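Long-range contacts in pectinesterase A (Erwinia chrysanthemi, PDB 2NTP), which hydrolyses the methyl esters of pectin, releasing methanol and leaving de-esterified polygalacturonate, probably the first step in maceration and soft-rotting of plant tissue: residues T85-K96 with Q129-G139; I39-L48 with G64-A72. All coordinates share one frame; numbering follows the deposited sequence.

Contacts 1 and 2 lie on two different parallel sheets of the right-handed parallel beta-helix of pectinesterases. Their centres are about 15 Å apart. Contact 2 comes first along the chain and closes before contact 1 opens. It pairs strand 42-45, at the outer edge of its sheet, with strand 65-69. Contact 1 pairs strands 91-93 and 133-135, the middle two of a four-strand sheet that begins with 48-50. The two contacts touch: L48 O is 2.8 Å from T92 N, and the side chain of R47 reaches segment 85-96. Contact 2 thus belongs to the early coils, and contact 1 carries the stack on to the substrate cleft.

Contact 1. Residues T85-K96 with Q129-G139; sequences TAGSSTITISAK and QAVALYVTKSG. With ADA (alpha-D-galactopyranuronic acid), chain C; ADA (alpha-D-galactopyranuronic acid), chain B; ADA (alpha-D-galactopyranuronic acid), chain D.
Strands 91-93 and 133-135 run side by side; their axes come within 4.7 Å and lie 12° from parallel. I91 pairs with L133, T92 with Y134 and I93 with V135. The backbone bonds alternate across the gap: I91 N to A132 O, Y134 N to I91 O, I93 N to Y134 O (2.7 Å) and T136 N to I93 O. Ahead of the strands, T90 N bonds V131 O. The hydroxyl of S88 bridges the segments. It accepts an almost straight bond from V131 N (3.0 Å, 176°) and donates to T85 O in the carbonyl plane, on a lone pair. S89 OG lies anti to its own nitrogen (chi1 -167°), which turns it over I91 O. It donates there from above the carbonyl plane, and Y134 N binds the same oxygen.

I91, I93 and L133 share one face of the sheet; L133 CD1 touches both isoleucines. T92 and Y134 take the other face and lie side by side. The methyl CG2 of T136 sits 3.5 Å above one face of the Y134 ring, toward its rim. A86 CB packs obliquely against CE2 of that ring at 3.6 Å. The ring also stacks with Y157. S94 OG and T136 OG1 share a hydrogen bond, and T136 OG1 accepts from S138 N in an ST turn. A water links K96 NZ to S138 O.

The short helix 84-87 meets the glycan. A86 N gives a straight bond to carboxylate oxygen O6B of the chain C galacturonate (2.8 Å), and T85 N a weak one to O6A. Q129 NE2 donates to O2 of the chain B sugar (3.3 Å), and the Q129 side chain also approaches D154, the proton donor. Backbone N-H groups thus receive one sugar's carboxylate and a side-chain amide the O2 of the next.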
# COMPACT_ATOMS: atom_id res chain seq x y z
N THR A 85 -10.20 -9.10 -0.67
CA THR A 85 -9.20 -8.04 -0.51
C THR A 85 -8.29 -7.88 -1.73
O THR A 85 -8.22 -6.79 -2.32
CB THR A 85 -8.39 -8.22 0.78
OG1 THR A 85 -9.28 -8.18 1.90
CG2 THR A 85 -7.35 -7.11 0.95
N ALA A 86 -7.62 -8.96 -2.13
CA ALA A 86 -6.83 -8.95 -3.36
C ALA A 86 -7.68 -8.48 -4.55
O ALA A 86 -7.28 -7.57 -5.30
CB ALA A 86 -6.22 -10.33 -3.63
N GLY A 87 -8.88 -9.05 -4.68
CA GLY A 87 -9.79 -8.75 -5.79
C GLY A 87 -10.32 -7.33 -5.85
O GLY A 87 -10.84 -6.92 -6.89
N SER A 88 -10.19 -6.58 -4.76
CA SER A 88 -10.73 -5.22 -4.67
C SER A 88 -9.84 -4.16 -5.31
O SER A 88 -10.25 -3.00 -5.45
CB SER A 88 -10.98 -4.84 -3.21
OG SER A 88 -9.75 -4.52 -2.56
N SER A 89 -8.62 -4.55 -5.68
CA SER A 89 -7.60 -3.58 -6.06
C SER A 89 -7.94 -2.81 -7.34
O SER A 89 -8.38 -3.40 -8.32
CB SER A 89 -6.23 -4.25 -6.22
OG SER A 89 -5.23 -3.25 -6.29
N THR A 90 -7.71 -1.50 -7.31
CA THR A 90 -7.90 -0.69 -8.51
C THR A 90 -6.85 -1.06 -9.56
O THR A 90 -7.17 -1.26 -10.73
CB THR A 90 -7.87 0.82 -8.19
OG1 THR A 90 -8.96 1.13 -7.31
CG2 THR A 90 -8.01 1.67 -9.47
N ILE A 91 -5.59 -1.15 -9.12
CA ILE A 91 -4.50 -1.57 -10.00
C ILE A 91 -3.78 -2.76 -9.38
O ILE A 91 -3.41 -2.74 -8.21
CB ILE A 91 -3.51 -0.41 -10.29
CG1 ILE A 91 -4.21 0.69 -11.09
CG2 ILE A 91 -2.26 -0.92 -11.04
CD1 ILE A 91 -3.32 1.86 -11.50
N THR A 92 -3.60 -3.81 -10.19
CA THR A 92 -2.90 -5.02 -9.78
C THR A 92 -1.65 -5.17 -10.65
O THR A 92 -1.76 -5.21 -11.88
CB THR A 92 -3.81 -6.25 -9.92
OG1 THR A 92 -4.97 -6.10 -9.08
CG2 THR A 92 -3.07 -7.52 -9.54
N ILE A 93 -0.48 -5.24 -10.02
CA ILE A 93 0.78 -5.42 -10.76
C ILE A 93 1.24 -6.87 -10.63
O ILE A 93 1.65 -7.30 -9.55
CB ILE A 93 1.92 -4.47 -10.27
CG1 ILE A 93 1.45 -3.01 -10.23
CG2 ILE A 93 3.18 -4.65 -11.13
CD1 ILE A 93 1.02 -2.43 -11.58
N SER A 94 1.14 -7.61 -11.74
CA SER A 94 1.51 -9.02 -11.79
C SER A 94 2.54 -9.24 -12.90
O SER A 94 2.47 -10.21 -13.66
CB SER A 94 0.28 -9.89 -12.05
OG SER A 94 -0.62 -9.82 -10.96
N ALA A 95 3.48 -8.30 -12.98
CA ALA A 95 4.56 -8.35 -13.97
C ALA A 95 5.80 -7.72 -13.37
O ALA A 95 5.74 -7.05 -12.33
CB ALA A 95 4.15 -7.63 -15.23
N LYS A 96 6.94 -7.93 -14.03
CA LYS A 96 8.21 -7.41 -13.56
C LYS A 96 8.55 -6.09 -14.23
O LYS A 96 8.08 -5.81 -15.33
CB LYS A 96 9.32 -8.43 -13.82
CG LYS A 96 9.17 -9.69 -13.01
CD LYS A 96 10.22 -10.71 -13.36
CE LYS A 96 10.04 -11.97 -12.53
NZ LYS A 96 8.66 -12.52 -12.67
N GLN A 129 -12.12 -3.65 3.49
CA GLN A 129 -10.85 -3.44 2.81
C GLN A 129 -11.11 -3.03 1.37
O GLN A 129 -12.03 -3.53 0.72
CB GLN A 129 -9.90 -4.65 2.92
CG GLN A 129 -10.51 -6.02 2.89
CD GLN A 129 -11.23 -6.42 4.18
OE1 GLN A 129 -12.43 -6.41 4.21
NE2 GLN A 129 -10.48 -6.77 5.22
N ALA A 130 -10.32 -2.08 0.88
CA ALA A 130 -10.51 -1.56 -0.47
C ALA A 130 -9.16 -1.06 -0.99
O ALA A 130 -8.76 0.08 -0.75
CB ALA A 130 -11.57 -0.46 -0.49
N VAL A 131 -8.47 -1.96 -1.68
CA VAL A 131 -7.09 -1.74 -2.11
C VAL A 131 -6.99 -0.79 -3.30
O VAL A 131 -7.73 -0.92 -4.27
CB VAL A 131 -6.42 -3.10 -2.45
CG1 VAL A 131 -4.98 -2.90 -2.91
CG2 VAL A 131 -6.48 -4.05 -1.25
N ALA A 132 -6.06 0.17 -3.23
CA ALA A 132 -5.78 1.05 -4.36
C ALA A 132 -4.77 0.39 -5.31
O ALA A 132 -5.00 0.31 -6.52
CB ALA A 132 -5.25 2.42 -3.89
N LEU A 133 -3.68 -0.11 -4.73
CA LEU A 133 -2.59 -0.73 -5.49
C LEU A 133 -2.16 -2.03 -4.85
O LEU A 133 -1.91 -2.09 -3.63
CB LEU A 133 -1.41 0.24 -5.57
CG LEU A 133 -0.11 -0.22 -6.21
CD1 LEU A 133 -0.31 -0.54 -7.69
CD2 LEU A 133 0.95 0.87 -6.01
N TYR A 134 -2.05 -3.07 -5.67
CA TYR A 134 -1.65 -4.40 -5.22
C TYR A 134 -0.48 -4.84 -6.08
O TYR A 134 -0.61 -4.93 -7.30
CB TYR A 134 -2.83 -5.36 -5.36
CG TYR A 134 -2.59 -6.83 -5.04
CD1 TYR A 134 -1.62 -7.24 -4.13
CD2 TYR A 134 -3.40 -7.82 -5.62
CE1 TYR A 134 -1.43 -8.59 -3.83
CE2 TYR A 134 -3.22 -9.16 -5.32
CZ TYR A 134 -2.24 -9.54 -4.43
OH TYR A 134 -2.07 -10.88 -4.15
N VAL A 135 0.67 -5.05 -5.45
CA VAL A 135 1.81 -5.65 -6.13
C VAL A 135 1.82 -7.11 -5.70
O VAL A 135 1.94 -7.41 -4.51
CB VAL A 135 3.14 -4.95 -5.75
CG1 VAL A 135 4.31 -5.56 -6.54
CG2 VAL A 135 3.06 -3.46 -6.01
N THR A 136 1.67 -8.02 -6.66
CA THR A 136 1.47 -9.45 -6.35
C THR A 136 2.79 -10.21 -6.24
O THR A 136 3.86 -9.64 -6.41
CB THR A 136 0.58 -10.15 -7.41
OG1 THR A 136 1.33 -10.37 -8.62
CG2 THR A 136 -0.66 -9.33 -7.72
N LYS A 137 2.69 -11.51 -5.98
CA LYS A 137 3.87 -12.39 -5.94
C LYS A 137 4.65 -12.44 -7.26
O LYS A 137 5.85 -12.74 -7.27
CB LYS A 137 3.48 -13.80 -5.48
CG LYS A 137 2.96 -13.85 -4.06
CD LYS A 137 3.11 -15.23 -3.45
CE LYS A 137 2.73 -15.20 -1.98
NZ LYS A 137 3.19 -16.43 -1.27
N SER A 138 3.96 -12.11 -8.36
CA SER A 138 4.54 -12.09 -9.71
C SER A 138 5.09 -10.71 -10.04
O SER A 138 5.60 -10.46 -11.15
CB SER A 138 3.49 -12.49 -10.74
OG SER A 138 2.95 -13.76 -10.43
N GLY A 139 4.94 -9.80 -9.09
CA GLY A 139 5.54 -8.49 -9.18
C GLY A 139 6.90 -8.54 -8.53
O GLY A 139 7.06 -9.04 -7.40
C1 ADA C . -6.98 -13.23 3.66
C2 ADA C . -5.67 -13.92 3.30
C3 ADA C . -4.90 -13.12 2.25
C4 ADA C . -5.79 -12.79 1.05
C5 ADA C . -7.07 -12.11 1.53
C6 ADA C . -8.01 -11.81 0.39
O2 ADA C . -4.89 -14.06 4.49
O3 ADA C . -3.71 -13.82 1.85
O4 ADA C . -6.15 -13.99 0.34
O5 ADA C . -7.74 -12.96 2.48
O6B ADA C . -7.55 -11.31 -0.66
O6A ADA C . -9.22 -12.08 0.54
C1 ADA B . -6.48 -9.09 6.29
C2 ADA B . -7.01 -9.08 4.85
C3 ADA B . -8.19 -10.05 4.73
C4 ADA B . -7.79 -11.44 5.20
C5 ADA B . -7.26 -11.36 6.64
C6 ADA B . -6.81 -12.72 7.11
O2 ADA B . -7.44 -7.77 4.47
O3 ADA B . -8.68 -10.08 3.38
O4 ADA B . -6.76 -11.99 4.36
O5 ADA B . -6.17 -10.42 6.73
O6B ADA B . -5.62 -12.86 7.48
O6A ADA B . -7.65 -13.65 7.11
C1 ADA D . -9.67 -7.04 9.29
C2 ADA D . -9.38 -8.53 9.38
C3 ADA D . -7.87 -8.75 9.55
C4 ADA D . -7.10 -8.02 8.44
C5 ADA D . -7.47 -6.54 8.47
C6 ADA D . -6.77 -5.72 7.42
O2 ADA D . -10.10 -9.09 10.48
O3 ADA D . -7.58 -10.16 9.53
O4 ADA D . -7.49 -8.55 7.17
O5 ADA D . -8.88 -6.42 8.27
O6B ADA D . -5.54 -5.85 7.20
O6A ADA D . -7.48 -4.90 6.79
O HOH W 1 6.04 -12.10 -13.18

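Contact 2. Residues I39-L48 with G64-A72; sequences IKNGVYNERL and GAVIAAATA
Strands 42-45 and 65-69 form a parallel pair at the edge of a beta-helix sheet, with 42-45 outermost. The strand axes come within 4.7 Å and differ by 26°. G42 pairs with A65, V43 with V66 and Y44 with I67. G42 N bonds G64 O, V66 N bonds G42 O, Y44 N bonds V66 O (2.8 Å) and A68 N bonds Y44 O. V43 and V66 lie side by side on one face. With the bonded backbone, this is the stacking characteristic of a parallel beta-helix. I67 is on the other face, where its CG2 meets L48 CD1 at 4.1 Å and where I21 of helix 21-26 also packs. The Y44 ring sets its edge, in plane, against V66 O (CD1 at 3.4 Å), and its hydroxyl donates to K40 O. N45 reaches over with CG anti to its nitrogen (chi1 -178°). Its ND2 donates to A68 O (2.9 Å, 166°), which lies in the amide plane. A water joins ND2 to A70 N. R47 lays CG against A69 CB at 3.5 Å. T71 OG1 sits over one face of its guanidinium, while NH2 bonds G87 O and S89 O.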
# COMPACT_ATOMS: atom_id res chain seq x y z
N ILE A 39 -0.14 9.40 -19.88
CA ILE A 39 -1.55 9.58 -19.52
C ILE A 39 -1.80 11.06 -19.22
O ILE A 39 -1.35 11.58 -18.21
CB ILE A 39 -1.94 8.70 -18.30
CG1 ILE A 39 -1.63 7.22 -18.58
CG2 ILE A 39 -3.41 8.89 -17.95
CD1 ILE A 39 -1.64 6.33 -17.32
N LYS A 40 -2.52 11.73 -20.12
CA LYS A 40 -2.85 13.15 -19.92
C LYS A 40 -3.86 13.33 -18.78
O LYS A 40 -4.59 12.39 -18.45
CB LYS A 40 -3.40 13.77 -21.22
CG LYS A 40 -2.39 13.81 -22.37
CD LYS A 40 -1.39 14.96 -22.19
CE LYS A 40 -0.67 15.28 -23.49
NZ LYS A 40 -1.57 15.98 -24.46
N ASN A 41 -3.87 14.53 -18.19
CA ASN A 41 -4.75 14.86 -17.07
C ASN A 41 -6.20 14.44 -17.29
O ASN A 41 -6.75 14.61 -18.38
CB ASN A 41 -4.69 16.36 -16.75
CG ASN A 41 -3.40 16.77 -16.06
OD1 ASN A 41 -2.77 15.97 -15.36
ND2 ASN A 41 -3.00 18.02 -16.25
N GLY A 42 -6.79 13.88 -16.25
CA GLY A 42 -8.17 13.41 -16.29
C GLY A 42 -8.36 12.33 -15.24
O GLY A 42 -7.38 11.80 -14.71
N VAL A 43 -9.62 12.03 -14.94
CA VAL A 43 -9.96 10.94 -14.02
C VAL A 43 -10.42 9.76 -14.85
O VAL A 43 -11.47 9.81 -15.52
CB VAL A 43 -11.04 11.36 -12.99
CG1 VAL A 43 -11.41 10.19 -12.08
CG2 VAL A 43 -10.57 12.54 -12.16
N TYR A 44 -9.63 8.70 -14.82
CA TYR A 44 -9.90 7.48 -15.58
C TYR A 44 -10.51 6.43 -14.66
O TYR A 44 -9.83 5.88 -13.79
CB TYR A 44 -8.62 7.00 -16.26
CG TYR A 44 -8.04 8.04 -17.19
CD1 TYR A 44 -7.23 9.07 -16.71
CD2 TYR A 44 -8.33 8.01 -18.56
CE1 TYR A 44 -6.71 10.05 -17.57
CE2 TYR A 44 -7.81 8.98 -19.42
CZ TYR A 44 -7.01 9.99 -18.92
OH TYR A 44 -6.50 10.94 -19.78
N ASN A 45 -11.81 6.19 -14.85
CA ASN A 45 -12.53 5.22 -14.03
C ASN A 45 -12.31 3.81 -14.57
O ASN A 45 -13.12 3.27 -15.33
CB ASN A 45 -14.02 5.58 -13.95
CG ASN A 45 -14.82 4.62 -13.08
OD1 ASN A 45 -16.01 4.39 -13.33
ND2 ASN A 45 -14.19 4.06 -12.05
N GLU A 46 -11.18 3.23 -14.17
CA GLU A 46 -10.72 1.96 -14.71
C GLU A 46 -10.10 1.10 -13.62
O GLU A 46 -9.55 1.62 -12.64
CB GLU A 46 -9.67 2.19 -15.80
CG GLU A 46 -10.16 3.01 -16.98
CD GLU A 46 -9.13 3.08 -18.08
OE1 GLU A 46 -8.63 2.01 -18.48
OE2 GLU A 46 -8.85 4.20 -18.55
N ARG A 47 -10.21 -0.21 -13.80
CA ARG A 47 -9.47 -1.18 -13.02
C ARG A 47 -8.51 -1.90 -13.97
O ARG A 47 -8.90 -2.31 -15.07
CB ARG A 47 -10.41 -2.16 -12.34
CG ARG A 47 -11.49 -1.47 -11.50
CD ARG A 47 -12.29 -2.48 -10.71
NE ARG A 47 -11.44 -3.17 -9.75
CZ ARG A 47 -11.69 -4.37 -9.23
NH1 ARG A 47 -12.79 -5.04 -9.57
NH2 ARG A 47 -10.83 -4.89 -8.38
N LEU A 48 -7.26 -2.02 -13.54
CA LEU A 48 -6.20 -2.54 -14.40
C LEU A 48 -5.45 -3.70 -13.76
O LEU A 48 -5.19 -3.69 -12.56
CB LEU A 48 -5.20 -1.42 -14.75
CG LEU A 48 -5.76 -0.11 -15.31
CD1 LEU A 48 -4.70 0.97 -15.29
CD2 LEU A 48 -6.32 -0.31 -16.72
N GLY A 64 -3.34 15.80 -11.31
CA GLY A 64 -4.37 15.78 -12.35
C GLY A 64 -4.61 14.49 -13.12
O GLY A 64 -5.66 14.34 -13.77
N ALA A 65 -3.65 13.57 -13.08
CA ALA A 65 -3.79 12.29 -13.78
C ALA A 65 -4.15 11.21 -12.76
O ALA A 65 -3.30 10.80 -11.97
CB ALA A 65 -2.51 11.93 -14.52
N VAL A 66 -5.41 10.79 -12.78
CA VAL A 66 -5.97 9.92 -11.74
C VAL A 66 -6.56 8.65 -12.33
O VAL A 66 -7.32 8.70 -13.31
CB VAL A 66 -7.07 10.65 -10.90
CG1 VAL A 66 -7.58 9.76 -9.76
CG2 VAL A 66 -6.56 11.97 -10.33
N ILE A 67 -6.21 7.51 -11.73
CA ILE A 67 -6.81 6.22 -12.06
C ILE A 67 -7.59 5.79 -10.82
O ILE A 67 -7.02 5.65 -9.74
CB ILE A 67 -5.74 5.15 -12.41
CG1 ILE A 67 -4.74 5.72 -13.42
CG2 ILE A 67 -6.40 3.86 -12.89
CD1 ILE A 67 -3.49 4.86 -13.65
N ALA A 68 -8.90 5.61 -10.98
CA ALA A 68 -9.77 5.42 -9.82
C ALA A 68 -10.92 4.45 -10.09
O ALA A 68 -11.50 4.44 -11.17
CB ALA A 68 -10.33 6.76 -9.36
N ALA A 69 -11.22 3.63 -9.09
CA ALA A 69 -12.41 2.79 -9.09
C ALA A 69 -12.83 2.50 -7.65
O ALA A 69 -11.98 2.50 -6.75
CB ALA A 69 -12.17 1.49 -9.85
N ALA A 70 -14.12 2.26 -7.45
CA ALA A 70 -14.65 1.96 -6.12
C ALA A 70 -14.99 0.48 -5.98
O ALA A 70 -15.94 -0.01 -6.61
CB ALA A 70 -15.86 2.83 -5.82
N THR A 71 -14.20 -0.24 -5.17
CA THR A 71 -14.43 -1.67 -4.95
C THR A 71 -13.96 -2.06 -3.55
O THR A 71 -12.78 -1.89 -3.22
CB THR A 71 -13.66 -2.55 -5.98
OG1 THR A 71 -13.67 -1.93 -7.28
CG2 THR A 71 -14.26 -3.96 -6.07
N ALA A 72 -14.88 -2.56 -2.72
CA ALA A 72 -14.49 -3.14 -1.43
C ALA A 72 -14.39 -4.65 -1.53
O ALA A 72 -14.94 -5.25 -2.47
CB ALA A 72 -15.47 -2.74 -0.33
O HOH W 2 -15.70 2.30 -9.86